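Local coordinates for metallo-beta-lactamase superfamily protein (Thermus thermophilus, PDB 2ZZI) that probably acts as a metal-dependent hydrolase of the metallo-beta-lactamase superfamily, binding a pair of metal ions, here iron(III), in its active-site cleft, at residues Leu26-Asp31 / Phe57-Ala62; Leu52-Phe57 / Pro78-Leu83; Val140-Leu145 / Thr178-Gly183. All coordinates share one frame; numbering follows the deposited sequence.

Contact 1: Leu26-Asp31 / Phe57-Ala62; sequences LIDPGD and FDHVGA. With FE (Fe (III) ion), chain D.
H59 turns the ND1 edge of its imidazole to the carboxylate of D28, joining the end of strand 23-27 to the last two residues of the HxHxDH motif of the metallo-beta-lactamase fold. The two side chains run side by side and point the same way, but their flat groups are almost perpendicular, 85° apart. The proton on ND1 goes to OD2 of D28 over 3.2 Å in a moderately bent bond; it meets this oxygen from above the carboxylate plane, 53° out of it. The same OD2 is held by the hydroxyl of T53, so the acid is positioned from two directions and can fix the rotation of the ring. With ND1 serving as donor, the opposite nitrogen, NE2, is left for the iron(III) of chain D. H59 is set for this by its CG lying anti to the carbonyl carbon (chi1 -68°), which carries the ring along D28 and down to the metal. D144 and H184 complete the protein ligands of this iron.

Beyond this pair the backbones interlock. P29, the centre of an inverse gamma turn, presents its carbonyl O to the N of A62 at 2.9 Å, while its CB meets the methyl of A62 at 3.9 Å. G30 brings its CA within 3.6 Å of the carbonyl carbon of H59, and its own O takes a weak bond from the N of G61. Behind the turn, P29 rests on V63 and L66 of helix 63-70. D58 points away from the 26-31 backbone toward the metal: OD2 binds the iron at 2.1 Å, and OD1 accepts a hydrogen bond from the metal-bound water at 2.8 Å.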
loop_
_atom_site.group_PDB
_atom_site.type_symbol
_atom_site.label_atom_id
_atom_site.label_comp_id
_atom_site.label_asym_id
_atom_site.label_seq_id
_atom_site.Cartn_x
_atom_site.Cartn_y
_atom_site.Cartn_z
ATOM N N LEU A 26 -3.180 5.968 7.579
ATOM C CA LEU A 26 -2.862 6.360 6.209
ATOM C C LEU A 26 -2.049 5.283 5.485
ATOM O O LEU A 26 -0.941 4.950 5.902
ATOM C CB LEU A 26 -2.097 7.680 6.202
ATOM C CG LEU A 26 -1.893 8.274 4.814
ATOM C CD1 LEU A 26 -3.240 8.640 4.208
ATOM C CD2 LEU A 26 -0.970 9.475 4.874
ATOM N N ILE A 27 -2.603 4.750 4.400
ATOM C CA ILE A 27 -1.946 3.691 3.630
ATOM C C ILE A 27 -1.200 4.236 2.400
ATOM O O ILE A 27 -1.798 4.839 1.519
ATOM C CB ILE A 27 -2.967 2.619 3.196
ATOM C CG1 ILE A 27 -3.774 2.136 4.403
ATOM C CG2 ILE A 27 -2.273 1.447 2.535
ATOM C CD1 ILE A 27 -4.756 1.022 4.087
ATOM N N ASP A 28 0.112 4.030 2.357
ATOM C CA ASP A 28 0.939 4.403 1.196
ATOM C C ASP A 28 0.897 5.887 0.826
ATOM O O ASP A 28 0.379 6.251 -0.232
ATOM C CB ASP A 28 0.568 3.574 -0.042
ATOM C CG ASP A 28 0.675 2.078 0.195
ATOM O OD1 ASP A 28 1.132 1.670 1.285
ATOM O OD2 ASP A 28 0.293 1.309 -0.712
ATOM N N PRO A 29 1.454 6.751 1.693
ATOM C CA PRO A 29 1.603 8.162 1.362
ATOM C C PRO A 29 2.663 8.339 0.288
ATOM O O PRO A 29 3.819 8.618 0.603
ATOM C CB PRO A 29 2.088 8.772 2.673
ATOM C CG PRO A 29 2.747 7.653 3.381
ATOM C CD PRO A 29 1.939 6.451 3.050
ATOM N N GLY A 30 2.265 8.187 -0.971
ATOM C CA GLY A 30 3.210 8.111 -2.079
ATOM C C GLY A 30 4.023 9.356 -2.368
ATOM O O GLY A 30 5.225 9.282 -2.625
ATOM N N ASP A 31 3.371 10.509 -2.337
ATOM C CA ASP A 31 4.044 11.759 -2.653
ATOM C C ASP A 31 3.126 12.926 -2.314
ATOM O O ASP A 31 2.041 12.723 -1.765
ATOM C CB ASP A 31 4.422 11.781 -4.133
ATOM C CG ASP A 31 5.412 12.875 -4.465
ATOM O OD1 ASP A 31 5.662 13.738 -3.594
ATOM O OD2 ASP A 31 5.946 12.869 -5.597
ATOM N N PHE A 57 9.170 3.153 -4.112
ATOM C CA PHE A 57 9.288 4.605 -3.979
ATOM C C PHE A 57 7.976 5.357 -4.233
ATOM O O PHE A 57 7.683 6.349 -3.561
ATOM C CB PHE A 57 10.393 5.141 -4.896
ATOM C CG PHE A 57 9.974 5.283 -6.332
ATOM C CD1 PHE A 57 10.333 4.331 -7.268
ATOM C CD2 PHE A 57 9.218 6.371 -6.746
ATOM C CE1 PHE A 57 9.945 4.454 -8.589
ATOM C CE2 PHE A 57 8.828 6.502 -8.068
ATOM C CZ PHE A 57 9.193 5.541 -8.989
ATOM N N ASP A 58 7.194 4.886 -5.202
ATOM C CA ASP A 58 5.944 5.549 -5.567
ATOM C C ASP A 58 4.851 5.388 -4.501
ATOM O O ASP A 58 3.723 5.856 -4.675
ATOM C CB ASP A 58 5.453 5.074 -6.947
ATOM C CG ASP A 58 5.126 3.581 -6.987
ATOM O OD1 ASP A 58 6.033 2.751 -6.774
ATOM O OD2 ASP A 58 3.959 3.231 -7.259
ATOM N N HIS A 59 5.191 4.740 -3.392
ATOM C CA HIS A 59 4.223 4.483 -2.329
ATOM C C HIS A 59 4.669 5.062 -0.987
ATOM O O HIS A 59 3.897 5.087 -0.029
ATOM C CB HIS A 59 3.984 2.977 -2.181
ATOM C CG HIS A 59 3.281 2.354 -3.347
ATOM N ND1 HIS A 59 1.948 2.005 -3.315
ATOM C CD2 HIS A 59 3.726 2.018 -4.581
ATOM C CE1 HIS A 59 1.602 1.483 -4.478
ATOM N NE2 HIS A 59 2.662 1.481 -5.264
ATOM N N VAL A 60 5.914 5.529 -0.927
ATOM C CA VAL A 60 6.527 5.919 0.337
ATOM C C VAL A 60 7.210 7.283 0.269
ATOM O O VAL A 60 7.936 7.667 1.189
ATOM C CB VAL A 60 7.582 4.881 0.777
ATOM C CG1 VAL A 60 6.933 3.518 1.003
ATOM C CG2 VAL A 60 8.693 4.779 -0.257
ATOM N N GLY A 61 6.967 8.011 -0.816
ATOM C CA GLY A 61 7.685 9.253 -1.087
ATOM C C GLY A 61 7.294 10.423 -0.207
ATOM O O GLY A 61 7.990 11.445 -0.172
ATOM N N ALA A 62 6.183 10.284 0.505
ATOM C CA ALA A 62 5.680 11.371 1.338
ATOM C C ALA A 62 5.872 11.070 2.822
ATOM O O ALA A 62 5.727 11.955 3.669
ATOM C CB ALA A 62 4.207 11.636 1.034
HETATM FE FE FE D . 3.245 1.220 -7.425
HETATM O O HOH W 1 5.428 0.075 -7.187
#

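Contact 2: Leu52-Phe57 / Pro78-Leu83; sequences LTHAHF and PLDLPL. With FE (Fe (III) ion), chain C.
A55 and D80 bring their CA atoms within 5.8 Å of each other where the irregular metal-binding loop 52-57 passes the 3-10 turn 78-80 that leads into helix 81-92. The single hydrogen bond between the segments runs from backbone to side chain: A55 N donates to D80 OD2 at 3.0 Å, meeting the oxygen on its anti side, 26° out of the carboxylate plane. This oxygen also bonds S126 OG, and OD1 takes the N of G128, so one buried carboxylate ties together two loops of the site. The methyl of A55 packs on D80 CB at 3.8 Å and on L83 CB at 4.2 Å. L83 CD1 comes up to the edge of the H56 ring, near its plane.

H54 touches D80 OD2 with its CB, and its ring, with CG between backbone N and carbonyl carbon (chi1 61°), goes on to bind the iron(III) of chain C through NE2 at 2.3 Å, while ND1 donates to T53 OG1. H56 uses ND1 instead, and CD2 of H54 lies over one face of its ring. H125 and D144 complete the protein ligands. Around the contact, P127 packs on D80 and L83, and A55 also touches Y84 of helix 81-92 and L76 of strand 74-76.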
loop_
_atom_site.group_PDB
_atom_site.type_symbol
_atom_site.label_atom_id
_atom_site.label_comp_id
_atom_site.label_asym_id
_atom_site.label_seq_id
_atom_site.Cartn_x
_atom_site.Cartn_y
_atom_site.Cartn_z
ATOM N N LEU A 52 2.254 0.809 5.190
ATOM C CA LEU A 52 2.825 0.626 3.867
ATOM C C LEU A 52 2.591 -0.790 3.373
ATOM O O LEU A 52 2.959 -1.750 4.042
ATOM C CB LEU A 52 4.318 0.925 3.908
ATOM C CG LEU A 52 4.654 2.288 4.509
ATOM C CD1 LEU A 52 6.150 2.539 4.480
ATOM C CD2 LEU A 52 3.906 3.371 3.751
ATOM N N THR A 53 1.970 -0.916 2.206
ATOM C CA THR A 53 1.718 -2.224 1.612
ATOM C C THR A 53 3.016 -2.810 1.082
ATOM O O THR A 53 3.235 -4.017 1.156
ATOM C CB THR A 53 0.695 -2.145 0.473
ATOM O OG1 THR A 53 1.109 -1.148 -0.466
ATOM C CG2 THR A 53 -0.665 -1.781 1.006
ATOM N N HIS A 54 3.867 -1.943 0.539
ATOM C CA HIS A 54 5.234 -2.305 0.164
ATOM C C HIS A 54 6.098 -1.051 0.102
ATOM O O HIS A 54 5.593 0.054 0.263
ATOM C CB HIS A 54 5.290 -3.114 -1.144
ATOM C CG HIS A 54 4.743 -2.398 -2.340
ATOM N ND1 HIS A 54 3.403 -2.114 -2.492
ATOM C CD2 HIS A 54 5.354 -1.940 -3.459
ATOM C CE1 HIS A 54 3.214 -1.496 -3.644
ATOM N NE2 HIS A 54 4.382 -1.380 -4.251
ATOM N N ALA A 55 7.397 -1.212 -0.115
ATOM C CA ALA A 55 8.321 -0.098 0.076
ATOM C C ALA A 55 8.777 0.532 -1.228
ATOM O O ALA A 55 9.846 1.150 -1.286
ATOM C CB ALA A 55 9.527 -0.543 0.897
ATOM N N HIS A 56 7.974 0.376 -2.275
ATOM C CA HIS A 56 8.322 0.946 -3.569
ATOM C C HIS A 56 8.223 2.463 -3.484
ATOM O O HIS A 56 7.317 2.992 -2.848
ATOM C CB HIS A 56 7.426 0.377 -4.674
ATOM C CG HIS A 56 7.844 -0.983 -5.148
ATOM N ND1 HIS A 56 7.423 -1.519 -6.345
ATOM C CD2 HIS A 56 8.666 -1.907 -4.592
ATOM C CE1 HIS A 56 7.954 -2.719 -6.501
ATOM N NE2 HIS A 56 8.714 -2.977 -5.451
ATOM N N PHE A 57 9.170 3.153 -4.112
ATOM C CA PHE A 57 9.288 4.605 -3.979
ATOM C C PHE A 57 7.976 5.357 -4.233
ATOM O O PHE A 57 7.683 6.349 -3.561
ATOM C CB PHE A 57 10.393 5.141 -4.896
ATOM C CG PHE A 57 9.974 5.283 -6.332
ATOM C CD1 PHE A 57 10.333 4.331 -7.268
ATOM C CD2 PHE A 57 9.218 6.371 -6.746
ATOM C CE1 PHE A 57 9.945 4.454 -8.589
ATOM C CE2 PHE A 57 8.828 6.502 -8.068
ATOM C CZ PHE A 57 9.193 5.541 -8.989
ATOM N N PRO A 78 9.251 -6.058 7.346
ATOM C CA PRO A 78 10.713 -6.113 7.408
ATOM C C PRO A 78 11.392 -6.619 6.129
ATOM O O PRO A 78 12.489 -6.166 5.806
ATOM C CB PRO A 78 10.987 -7.085 8.571
ATOM C CG PRO A 78 9.652 -7.638 8.976
ATOM C CD PRO A 78 8.632 -6.649 8.540
ATOM N N LEU A 79 10.764 -7.550 5.416
ATOM C CA LEU A 79 11.352 -8.063 4.180
ATOM C C LEU A 79 11.502 -6.989 3.105
ATOM O O LEU A 79 12.193 -7.199 2.114
ATOM C CB LEU A 79 10.563 -9.252 3.625
ATOM C CG LEU A 79 10.709 -10.608 4.319
ATOM C CD1 LEU A 79 10.412 -11.708 3.331
ATOM C CD2 LEU A 79 12.097 -10.794 4.906
ATOM N N ASP A 80 10.861 -5.841 3.302
ATOM C CA ASP A 80 10.945 -4.745 2.334
ATOM C C ASP A 80 11.861 -3.612 2.799
ATOM O O ASP A 80 12.075 -2.635 2.078
ATOM C CB ASP A 80 9.551 -4.197 2.010
ATOM C CG ASP A 80 8.978 -4.764 0.719
ATOM O OD1 ASP A 80 9.468 -5.807 0.244
ATOM O OD2 ASP A 80 8.038 -4.159 0.169
ATOM N N LEU A 81 12.395 -3.740 4.009
ATOM C CA LEU A 81 13.299 -2.730 4.545
ATOM C C LEU A 81 14.342 -2.310 3.525
ATOM O O LEU A 81 14.455 -1.127 3.215
ATOM C CB LEU A 81 13.987 -3.229 5.813
ATOM C CG LEU A 81 13.581 -2.553 7.122
ATOM C CD1 LEU A 81 14.060 -1.115 7.130
ATOM C CD2 LEU A 81 12.086 -2.625 7.311
ATOM N N PRO A 82 15.113 -3.284 2.999
ATOM C CA PRO A 82 16.165 -3.012 2.007
ATOM C C PRO A 82 15.670 -2.118 0.871
ATOM O O PRO A 82 16.311 -1.124 0.545
ATOM C CB PRO A 82 16.514 -4.406 1.481
ATOM C CG PRO A 82 16.197 -5.314 2.609
ATOM C CD PRO A 82 15.004 -4.722 3.306
ATOM N N LEU A 83 14.536 -2.479 0.280
ATOM C CA LEU A 83 13.908 -1.667 -0.745
ATOM C C LEU A 83 13.558 -0.305 -0.169
ATOM O O LEU A 83 13.965 0.735 -0.698
ATOM C CB LEU A 83 12.638 -2.350 -1.253
ATOM C CG LEU A 83 12.821 -3.644 -2.043
ATOM C CD1 LEU A 83 11.482 -4.262 -2.384
ATOM C CD2 LEU A 83 13.611 -3.371 -3.303
HETATM FE FE FE C . 4.928 -1.340 -6.440
HETATM O O HOH W 1 5.428 0.075 -7.187
#

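Contact 3: Val140-Leu145 / Thr178-Gly183; sequences VFSGDL and TRVHPG. With FE (Fe (III) ion), chain C; FE (Fe (III) ion), chain D.
F141 and H181 form an offset stack, ring centroids 4.6 Å apart and planes inclined by 21°. CE1 of F141 lies over one face of the imidazole, displaced toward its rim, and the facing side of the phenyl ring carries the CG and CD2 end of H181. V140 O lies at the edge of the imidazole, in its plane, while Y16 meets F141 edge-to-face and H181 NE2 makes a weak bond to Q139. Both side chains have CG anti to their carbonyl carbon (chi1 -56° and -61°); they run side by side, pointing the same way, and their rings overlap face to face with an offset.

Beneath the stack the strands run parallel. V140 N donates to R179 O at 2.9 Å, and H181 N to V140 O at the same length; the next link, S142 N to H181 O, is weak. The V140 and T178 side chains cross at about a right angle, CG1 against CG2, and S142 OG touches V180 CG1 at 3.4 Å.

Past these pairs the chain folds into a type II' turn from S142 to L145, with G143 at positive phi. G143 O takes the N of G183 at 2.8 Å from well above the carbonyl plane, keeping the turn against the loop that leads to H184. The turn delivers D144, whose OD2 bridges the two irons at 2.1 Å (chain C) and 2.2 Å (chain D). An aspartate in the turn, shared by both metals beside the loop bearing the last histidine ligand, is found as in glyoxalase II and related dinuclear members of the metallo-beta-lactamase superfamily.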
loop_
_atom_site.group_PDB
_atom_site.type_symbol
_atom_site.label_atom_id
_atom_site.label_comp_id
_atom_site.label_asym_id
_atom_site.label_seq_id
_atom_site.Cartn_x
_atom_site.Cartn_y
_atom_site.Cartn_z
ATOM N N VAL A 140 -10.334 -4.630 0.985
ATOM C CA VAL A 140 -8.920 -4.940 1.142
ATOM C C VAL A 140 -8.047 -3.932 0.419
ATOM O O VAL A 140 -8.297 -3.599 -0.736
ATOM C CB VAL A 140 -8.590 -6.342 0.604
ATOM C CG1 VAL A 140 -9.036 -6.475 -0.838
ATOM C CG2 VAL A 140 -7.103 -6.610 0.728
ATOM N N PHE A 141 -7.022 -3.447 1.109
ATOM C CA PHE A 141 -6.049 -2.545 0.511
ATOM C C PHE A 141 -4.801 -3.317 0.103
ATOM O O PHE A 141 -3.886 -3.520 0.905
ATOM C CB PHE A 141 -5.714 -1.425 1.486
ATOM C CG PHE A 141 -6.915 -0.662 1.937
ATOM C CD1 PHE A 141 -7.201 0.586 1.403
ATOM C CD2 PHE A 141 -7.783 -1.209 2.866
ATOM C CE1 PHE A 141 -8.324 1.281 1.809
ATOM C CE2 PHE A 141 -8.903 -0.523 3.278
ATOM C CZ PHE A 141 -9.177 0.722 2.752
ATOM N N SER A 142 -4.780 -3.740 -1.159
ATOM C CA SER A 142 -3.821 -4.724 -1.630
ATOM C C SER A 142 -2.706 -4.129 -2.482
ATOM O O SER A 142 -2.073 -4.832 -3.259
ATOM C CB SER A 142 -4.547 -5.820 -2.406
ATOM O OG SER A 142 -5.341 -5.264 -3.436
ATOM N N GLY A 143 -2.457 -2.837 -2.329
ATOM C CA GLY A 143 -1.365 -2.194 -3.046
ATOM C C GLY A 143 -1.286 -2.569 -4.514
ATOM O O GLY A 143 -2.295 -2.549 -5.229
ATOM N N ASP A 144 -0.076 -2.913 -4.957
ATOM C CA ASP A 144 0.195 -3.215 -6.360
ATOM C C ASP A 144 -0.058 -4.673 -6.699
ATOM O O ASP A 144 0.233 -5.117 -7.802
ATOM C CB ASP A 144 1.634 -2.845 -6.719
ATOM C CG ASP A 144 1.843 -1.348 -6.836
ATOM O OD1 ASP A 144 0.878 -0.580 -6.622
ATOM O OD2 ASP A 144 2.980 -0.937 -7.148
ATOM N N LEU A 145 -0.603 -5.415 -5.745
ATOM C CA LEU A 145 -0.911 -6.820 -5.960
ATOM C C LEU A 145 -1.917 -6.994 -7.099
ATOM O O LEU A 145 -1.591 -7.560 -8.149
ATOM C CB LEU A 145 -1.443 -7.451 -4.671
ATOM C CG LEU A 145 -1.143 -8.930 -4.422
ATOM N N THR A 178 -15.541 -8.883 -2.183
ATOM C CA THR A 178 -14.572 -8.005 -1.538
ATOM C C THR A 178 -14.100 -6.880 -2.467
ATOM O O THR A 178 -13.664 -7.111 -3.600
ATOM C CB THR A 178 -13.360 -8.766 -0.977
ATOM O OG1 THR A 178 -13.812 -9.931 -0.275
ATOM C CG2 THR A 178 -12.573 -7.865 -0.022
ATOM N N ARG A 179 -14.205 -5.661 -1.954
ATOM C CA ARG A 179 -13.779 -4.447 -2.633
ATOM C C ARG A 179 -12.253 -4.343 -2.650
ATOM O O ARG A 179 -11.616 -4.309 -1.598
ATOM C CB ARG A 179 -14.326 -3.253 -1.852
ATOM C CG ARG A 179 -14.718 -2.025 -2.655
ATOM C CD ARG A 179 -14.425 -2.162 -4.129
ATOM N NE ARG A 179 -14.220 -0.848 -4.731
ATOM C CZ ARG A 179 -15.144 -0.178 -5.413
ATOM N NH1 ARG A 179 -16.350 -0.706 -5.596
ATOM N NH2 ARG A 179 -14.855 1.022 -5.916
ATOM N N VAL A 180 -11.667 -4.273 -3.841
ATOM C CA VAL A 180 -10.225 -4.091 -3.969
ATOM C C VAL A 180 -9.876 -2.609 -4.035
ATOM O O VAL A 180 -10.469 -1.864 -4.809
ATOM C CB VAL A 180 -9.681 -4.789 -5.232
ATOM C CG1 VAL A 180 -8.155 -4.750 -5.251
ATOM C CG2 VAL A 180 -10.190 -6.227 -5.311
ATOM N N HIS A 181 -8.918 -2.190 -3.211
ATOM C CA HIS A 181 -8.370 -0.837 -3.266
ATOM C C HIS A 181 -6.895 -0.913 -3.633
ATOM O O HIS A 181 -6.039 -1.078 -2.763
ATOM C CB HIS A 181 -8.527 -0.130 -1.919
ATOM C CG HIS A 181 -9.948 0.015 -1.482
ATOM N ND1 HIS A 181 -10.632 1.208 -1.558
ATOM C CD2 HIS A 181 -10.821 -0.891 -0.984
ATOM C CE1 HIS A 181 -11.867 1.032 -1.123
ATOM N NE2 HIS A 181 -12.007 -0.234 -0.769
ATOM N N PRO A 182 -6.594 -0.782 -4.929
ATOM C CA PRO A 182 -5.260 -0.996 -5.456
ATOM C C PRO A 182 -4.437 0.273 -5.370
ATOM O O PRO A 182 -4.991 1.345 -5.176
ATOM C CB PRO A 182 -5.534 -1.347 -6.916
ATOM C CG PRO A 182 -6.771 -0.576 -7.254
ATOM C CD PRO A 182 -7.528 -0.325 -5.971
ATOM N N GLY A 183 -3.122 0.151 -5.515
ATOM C CA GLY A 183 -2.237 1.293 -5.378
ATOM C C GLY A 183 -2.198 2.136 -6.630
ATOM O O GLY A 183 -1.524 3.159 -6.675
HETATM FE FE FE C . 4.928 -1.340 -6.440
HETATM FE FE FE D . 3.245 1.220 -7.425
HETATM O O HOH W 1 5.428 0.075 -7.187
#

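How the contacts relate
All three contacts are largely buried and meet at the two irons, but they come from different halves of the fold. Contacts 1 and 2 belong with the sheet containing strands 23-27, 50-51 and 74-76, share F57, and divide the HxHxDH motif: contact 2 serves the chain C iron, contact 1 the chain D iron. Contact 3 comes from the other sheet and reaches both through D144. Their chemistry differs accordingly. Contacts 1 and 2 each rely on a buried carboxylate, D28 or D80, steadying a metal-binding loop, whereas contact 3 is mainly parallel-strand pairing and ring stacking. Contacts 1 and 2 also touch where V60 CG1 packs on L52 CD1, and I27 packs against F141 between the sheets.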